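Local coordinates for probable transcriptional repressor protein (Mycobacterium tuberculosis, PDB 4FX0) that probably represses transcription as a DNA-binding, redox-dependent regulator of the MarR family, at residues R24-S29 against Q106-L111; R77-V82 against T98-A103. One frame throughout, in Å; residues are numbered along the deposited sequence.

In the fold
Both contacts rest on helix 99-119, the long helix that in MarR proteins runs from the winged helix-turn-helix toward the dimerization region, and their centres lie about 15 Å apart. Interaction 2 uses its first turn, where the chain returns from the wing, and ties it to the end of helix 66-78. Interaction 1 lies further along the same helix and packs it against the end of helix 7-26. Each contact combines buried and solvent-exposed residues, but the chemistry differs: interaction 1 relies on apolar fit, with Phe36 of helix 33-45 behind it, whereas interaction 2 is dominated by backbone carbonyls, a capping threonine and a lysine-aspartate salt bridge at the surface.

Interaction 1 (R24-S29 against Q106-L111); sequences RALRPS and QKAVPL
Leu111 on the long helix 99-119 reaches into a hollow formed where helix 7-26 gives way to the short 3-10 segment of Arg27 to Ser29. In the MarR fold this is helix packing beside the winged helix-turn-helix, joining an N-terminal helix to the one that follows the wing. The leucine is the chief bump of the contact. With CG anti to the carbonyl carbon (chi1 -57°), its branch is carried toward the turn, and Leu111 CD1 settles 3.6 Å from Pro28 CB. The same methyl touches CG and CD of that proline, so it lies against much of the ring, and Leu111 CD1 meets the carbonyl Ala25 O at 3.5 Å on another side of the hollow. Ser29 supplies a further wall through its backbone N.

A second, smaller interlock lies one turn back along the long helix. Leu26 CD2 abuts Ala108 CB at 3.5 Å, while the CB of Leu111 brushes the same leucine methyl. The small alanine is consistent with the close approach of the turn, with the CA atoms of Ser29 and Ala108 5.1 Å apart. Phe36 of helix 33-45 touches both Leu26 and Ala108, so the interlock merges with the protein interior. At the outer margin, the extended chain of Lys107 passes alongside the turn, its CE 3.9 Å from Pro28 O. On the side of the dimer partner, Arg24 packs on Cys143 of the second subunit.

The polar tip of Ser29 faces apolar carbon, yet it has a partner in its own turn: Ser29 OG donates to Leu26 O over 2.8 Å, in the carbonyl plane and on a lone pair, with a C=O...O angle of 133°. That bond directs the hydroxyl back into the turn while Ser29 OG rests 3.3 Å from Ala108 CB.

Interaction 2 (R77-V82 against T98-A103); sequences RRDGLV and TAKGRA
Thr98 faces the turn Gly80-Leu81 from the N-cap of helix 99-119, and its first torsion explains its role there. At chi1 61°, OG1 sits between the backbone N and the carbonyl carbon, which turns it over the start of the helix. Gly101 N donates to Thr98 OG1 across 3.1 Å at a moderately bent 153°, a capping bond that satisfies an amide of the first turn. The same hydroxyl is directed at Gly80 O, although the separation modelled there is too short to be trusted in detail. Through its main chain, Thr98 N also donates to Leu81 O at 3.1 Å, nearly straight at 166° but approaching from above the carbonyl plane.

Lys100 differs: with CG anti to the backbone N and the remaining chain extended, its methylenes run past Gly80 O toward the C-terminal end of helix 66-78. On the way Lys100 CG meets Leu81 CD2 at 3.7 Å, the two side chains crossing at a slant. The ammonium finishes beside Asp79, whose side chain crosses that of the lysine at about a right angle. Lys100 NZ forms a salt bridge with Asp79 OD2 over 3.4 Å and a weak hydrogen bond to Asp79 O.

Gly101 has no side chain, which leaves room for Leu81 O over its CA, a C-H...O contact of 3.3 Å, with the two CA atoms 3.8 Å apart. After the Schellman motif at Gly80, strands 82-86 and 93-97 form the wing and lead back into helix 99-119; the contact closes the base of this wing in a winged helix-turn-helix, as in MarR proteins.

Interaction 1 (R24-S29 against Q106-L111)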
loop_
_atom_site.group_PDB
_atom_site.type_symbol
_atom_site.label_atom_id
_atom_site.label_comp_id
_atom_site.label_asym_id
_atom_site.label_seq_id
_atom_site.Cartn_x
_atom_site.Cartn_y
_atom_site.Cartn_z
ATOM N N ARG B 24 -10.151 11.013 0.908
ATOM C CA ARG B 24 -11.232 11.822 1.457
ATOM C C ARG B 24 -10.799 13.271 1.654
ATOM O O ARG B 24 -11.512 14.197 1.269
ATOM C CB ARG B 24 -11.716 11.239 2.785
ATOM C CG ARG B 24 -12.795 12.071 3.453
ATOM C CD ARG B 24 -13.086 11.591 4.863
ATOM N NE ARG B 24 -14.076 12.441 5.520
ATOM C CZ ARG B 24 -15.388 12.257 5.434
ATOM N NH1 ARG B 24 -15.874 11.250 4.719
ATOM N NH2 ARG B 24 -16.218 13.080 6.062
ATOM N N ALA B 25 -9.628 13.461 2.254
ATOM C CA ALA B 25 -9.115 14.800 2.526
ATOM C C ALA B 25 -8.818 15.572 1.242
ATOM O O ALA B 25 -8.985 16.791 1.190
ATOM C CB ALA B 25 -7.870 14.724 3.401
ATOM N N LEU B 26 -8.383 14.858 0.209
ATOM C CA LEU B 26 -8.003 15.480 -1.058
ATOM C C LEU B 26 -9.182 15.691 -2.005
ATOM O O LEU B 26 -9.018 16.249 -3.089
ATOM C CB LEU B 26 -6.922 14.653 -1.757
ATOM C CG LEU B 26 -5.518 14.714 -1.153
ATOM C CD1 LEU B 26 -4.633 13.622 -1.733
ATOM C CD2 LEU B 26 -4.903 16.087 -1.377
ATOM N N ARG B 27 -10.363 15.242 -1.594
ATOM C CA ARG B 27 -11.567 15.382 -2.412
ATOM C C ARG B 27 -11.673 16.744 -3.104
ATOM O O ARG B 27 -11.826 16.806 -4.322
ATOM C CB ARG B 27 -12.826 15.099 -1.580
ATOM C CG ARG B 27 -13.505 13.775 -1.901
ATOM C CD ARG B 27 -14.283 13.245 -0.703
ATOM N NE ARG B 27 -15.251 14.211 -0.190
ATOM C CZ ARG B 27 -15.957 14.037 0.923
ATOM N NH1 ARG B 27 -15.803 12.935 1.645
ATOM N NH2 ARG B 27 -16.815 14.968 1.318
ATOM N N PRO B 28 -11.585 17.842 -2.330
ATOM C CA PRO B 28 -11.738 19.189 -2.893
ATOM C C PRO B 28 -10.785 19.494 -4.048
ATOM O O PRO B 28 -11.182 20.168 -4.997
ATOM C CB PRO B 28 -11.421 20.100 -1.703
ATOM C CG PRO B 28 -11.778 19.291 -0.516
ATOM C CD PRO B 28 -11.405 17.880 -0.868
ATOM N N SER B 29 -9.548 19.014 -3.966
ATOM C CA SER B 29 -8.558 19.300 -5.000
ATOM C C SER B 29 -8.760 18.421 -6.229
ATOM O O SER B 29 -8.085 18.594 -7.242
ATOM C CB SER B 29 -7.142 19.117 -4.457
ATOM O OG SER B 29 -6.878 17.752 -4.180
ATOM N N GLN B 106 -1.133 22.674 -5.839
ATOM C CA GLN B 106 -1.095 23.790 -4.901
ATOM C C GLN B 106 -2.298 23.744 -3.965
ATOM O O GLN B 106 -2.172 23.972 -2.761
ATOM C CB GLN B 106 -1.072 25.118 -5.661
ATOM C CG GLN B 106 -0.753 26.332 -4.802
ATOM C CD GLN B 106 -0.849 27.634 -5.577
ATOM O OE1 GLN B 106 -1.823 28.376 -5.445
ATOM N NE2 GLN B 106 0.163 27.918 -6.391
ATOM N N LYS B 107 -3.463 23.442 -4.529
ATOM C CA LYS B 107 -4.700 23.374 -3.761
ATOM C C LYS B 107 -4.736 22.150 -2.849
ATOM O O LYS B 107 -5.293 22.198 -1.753
ATOM C CB LYS B 107 -5.905 23.360 -4.705
ATOM C CG LYS B 107 -7.251 23.304 -4.001
ATOM C CD LYS B 107 -8.385 23.582 -4.974
ATOM C CE LYS B 107 -9.720 23.683 -4.254
ATOM N NZ LYS B 107 -10.808 24.123 -5.170
ATOM N N ALA B 108 -4.135 21.057 -3.309
ATOM C CA ALA B 108 -4.142 19.802 -2.567
ATOM C C ALA B 108 -3.195 19.824 -1.368
ATOM O O ALA B 108 -3.484 19.227 -0.330
ATOM C CB ALA B 108 -3.797 18.643 -3.493
ATOM N N VAL B 109 -2.067 20.513 -1.515
ATOM C CA VAL B 109 -1.043 20.545 -0.473
ATOM C C VAL B 109 -1.603 20.785 0.933
ATOM O O VAL B 109 -1.406 19.960 1.825
ATOM C CB VAL B 109 0.063 21.579 -0.783
ATOM C CG1 VAL B 109 0.973 21.761 0.423
ATOM C CG2 VAL B 109 0.861 21.150 -2.004
ATOM N N PRO B 110 -2.305 21.913 1.137
ATOM C CA PRO B 110 -2.848 22.193 2.472
ATOM C C PRO B 110 -3.771 21.082 2.965
ATOM O O PRO B 110 -3.786 20.785 4.160
ATOM C CB PRO B 110 -3.637 23.492 2.267
ATOM C CG PRO B 110 -3.884 23.575 0.795
ATOM C CD PRO B 110 -2.684 22.950 0.162
ATOM N N LEU B 111 -4.527 20.477 2.053
ATOM C CA LEU B 111 -5.420 19.380 2.407
ATOM C C LEU B 111 -4.624 18.161 2.855
ATOM O O LEU B 111 -4.960 17.518 3.850
ATOM C CB LEU B 111 -6.315 19.014 1.223
ATOM C CG LEU B 111 -7.179 20.143 0.656
ATOM C CD1 LEU B 111 -8.010 19.643 -0.517
ATOM C CD2 LEU B 111 -8.069 20.727 1.738
#

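Interaction 2 (R77-V82 against T98-A103)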
loop_
_atom_site.group_PDB
_atom_site.type_symbol
_atom_site.label_atom_id
_atom_site.label_comp_id
_atom_site.label_asym_id
_atom_site.label_seq_id
_atom_site.Cartn_x
_atom_site.Cartn_y
_atom_site.Cartn_z
ATOM N N ARG B 77 -3.471 12.933 -17.491
ATOM C CA ARG B 77 -3.200 13.678 -18.716
ATOM C C ARG B 77 -4.506 13.948 -19.450
ATOM O O ARG B 77 -4.649 14.961 -20.134
ATOM C CB ARG B 77 -2.232 12.924 -19.632
ATOM C CG ARG B 77 -2.884 11.836 -20.471
ATOM C CD ARG B 77 -2.175 11.650 -21.808
ATOM N NE ARG B 77 -2.873 12.318 -22.903
ATOM C CZ ARG B 77 -3.945 11.824 -23.516
ATOM N NH1 ARG B 77 -4.449 10.658 -23.134
ATOM N NH2 ARG B 77 -4.518 12.496 -24.505
ATOM N N ARG B 78 -5.458 13.031 -19.299
ATOM C CA ARG B 78 -6.768 13.173 -19.915
ATOM C C ARG B 78 -7.513 14.340 -19.280
ATOM O O ARG B 78 -8.424 14.912 -19.880
ATOM C CB ARG B 78 -7.573 11.882 -19.749
ATOM C CG ARG B 78 -8.714 11.720 -20.739
ATOM C CD ARG B 78 -9.414 10.382 -20.553
ATOM N NE ARG B 78 -10.170 9.990 -21.739
ATOM C CZ ARG B 78 -11.465 10.230 -21.918
ATOM N NH1 ARG B 78 -12.162 10.863 -20.984
ATOM N NH2 ARG B 78 -12.065 9.833 -23.032
ATOM N N ASP B 79 -7.114 14.692 -18.061
ATOM C CA ASP B 79 -7.753 15.775 -17.325
ATOM C C ASP B 79 -6.929 17.057 -17.398
ATOM O O ASP B 79 -7.255 18.056 -16.756
ATOM C CB ASP B 79 -7.980 15.369 -15.867
ATOM C CG ASP B 79 -8.915 16.313 -15.138
ATOM O OD1 ASP B 79 -10.145 16.144 -15.262
ATOM O OD2 ASP B 79 -8.420 17.224 -14.441
ATOM N N GLY B 80 -5.856 17.022 -18.182
ATOM C CA GLY B 80 -5.031 18.195 -18.400
ATOM C C GLY B 80 -4.219 18.614 -17.189
ATOM O O GLY B 80 -3.879 19.787 -17.037
ATOM N N LEU B 81 -3.912 17.656 -16.321
ATOM C CA LEU B 81 -3.064 17.924 -15.168
ATOM C C LEU B 81 -1.607 17.737 -15.555
ATOM O O LEU B 81 -0.724 18.454 -15.080
ATOM C CB LEU B 81 -3.416 16.985 -14.017
ATOM C CG LEU B 81 -4.877 16.982 -13.571
ATOM C CD1 LEU B 81 -5.042 16.105 -12.340
ATOM C CD2 LEU B 81 -5.357 18.398 -13.293
ATOM N N VAL B 82 -1.366 16.764 -16.426
ATOM C CA VAL B 82 -0.022 16.465 -16.893
ATOM C C VAL B 82 0.005 16.369 -18.413
ATOM O O VAL B 82 -0.998 16.031 -19.042
ATOM C CB VAL B 82 0.501 15.146 -16.296
ATOM C CG1 VAL B 82 0.612 15.259 -14.785
ATOM C CG2 VAL B 82 -0.410 13.990 -16.681
ATOM N N THR B 98 1.131 20.647 -16.213
ATOM C CA THR B 98 0.364 21.723 -16.819
ATOM C C THR B 98 0.002 22.731 -15.739
ATOM O O THR B 98 -0.012 22.398 -14.551
ATOM C CB THR B 98 -0.922 21.202 -17.474
ATOM O OG1 THR B 98 -1.754 20.596 -16.476
ATOM C CG2 THR B 98 -0.593 20.176 -18.546
ATOM N N ALA B 99 -0.280 23.961 -16.153
ATOM C CA ALA B 99 -0.677 25.012 -15.226
ATOM C C ALA B 99 -1.810 24.531 -14.326
ATOM O O ALA B 99 -1.840 24.831 -13.133
ATOM C CB ALA B 99 -1.097 26.259 -15.989
ATOM N N LYS B 100 -2.738 23.779 -14.910
ATOM C CA LYS B 100 -3.857 23.221 -14.163
ATOM C C LYS B 100 -3.366 22.214 -13.129
ATOM O O LYS B 100 -3.860 22.174 -12.002
ATOM C CB LYS B 100 -4.855 22.556 -15.113
ATOM C CG LYS B 100 -6.023 21.881 -14.416
ATOM C CD LYS B 100 -7.045 21.372 -15.420
ATOM C CE LYS B 100 -8.211 20.699 -14.719
ATOM N NZ LYS B 100 -9.285 20.311 -15.673
ATOM N N GLY B 101 -2.389 21.401 -13.522
ATOM C CA GLY B 101 -1.779 20.454 -12.610
ATOM C C GLY B 101 -1.173 21.167 -11.417
ATOM O O GLY B 101 -1.412 20.796 -10.269
ATOM N N ARG B 102 -0.388 22.204 -11.698
ATOM C CA ARG B 102 0.224 23.012 -10.652
ATOM C C ARG B 102 -0.838 23.568 -9.712
ATOM O O ARG B 102 -0.652 23.602 -8.494
ATOM C CB ARG B 102 1.023 24.156 -11.273
ATOM C CG ARG B 102 2.524 24.046 -11.086
ATOM C CD ARG B 102 3.252 25.028 -11.986
ATOM N NE ARG B 102 3.718 24.398 -13.217
ATOM C CZ ARG B 102 4.952 23.937 -13.393
ATOM N NH1 ARG B 102 5.843 24.040 -12.417
ATOM N NH2 ARG B 102 5.297 23.374 -14.544
ATOM N N ALA B 103 -1.953 24.003 -10.288
ATOM C CA ALA B 103 -3.064 24.523 -9.503
ATOM C C ALA B 103 -3.606 23.460 -8.550
ATOM O O ALA B 103 -3.656 23.671 -7.337
ATOM C CB ALA B 103 -4.168 25.033 -10.418
#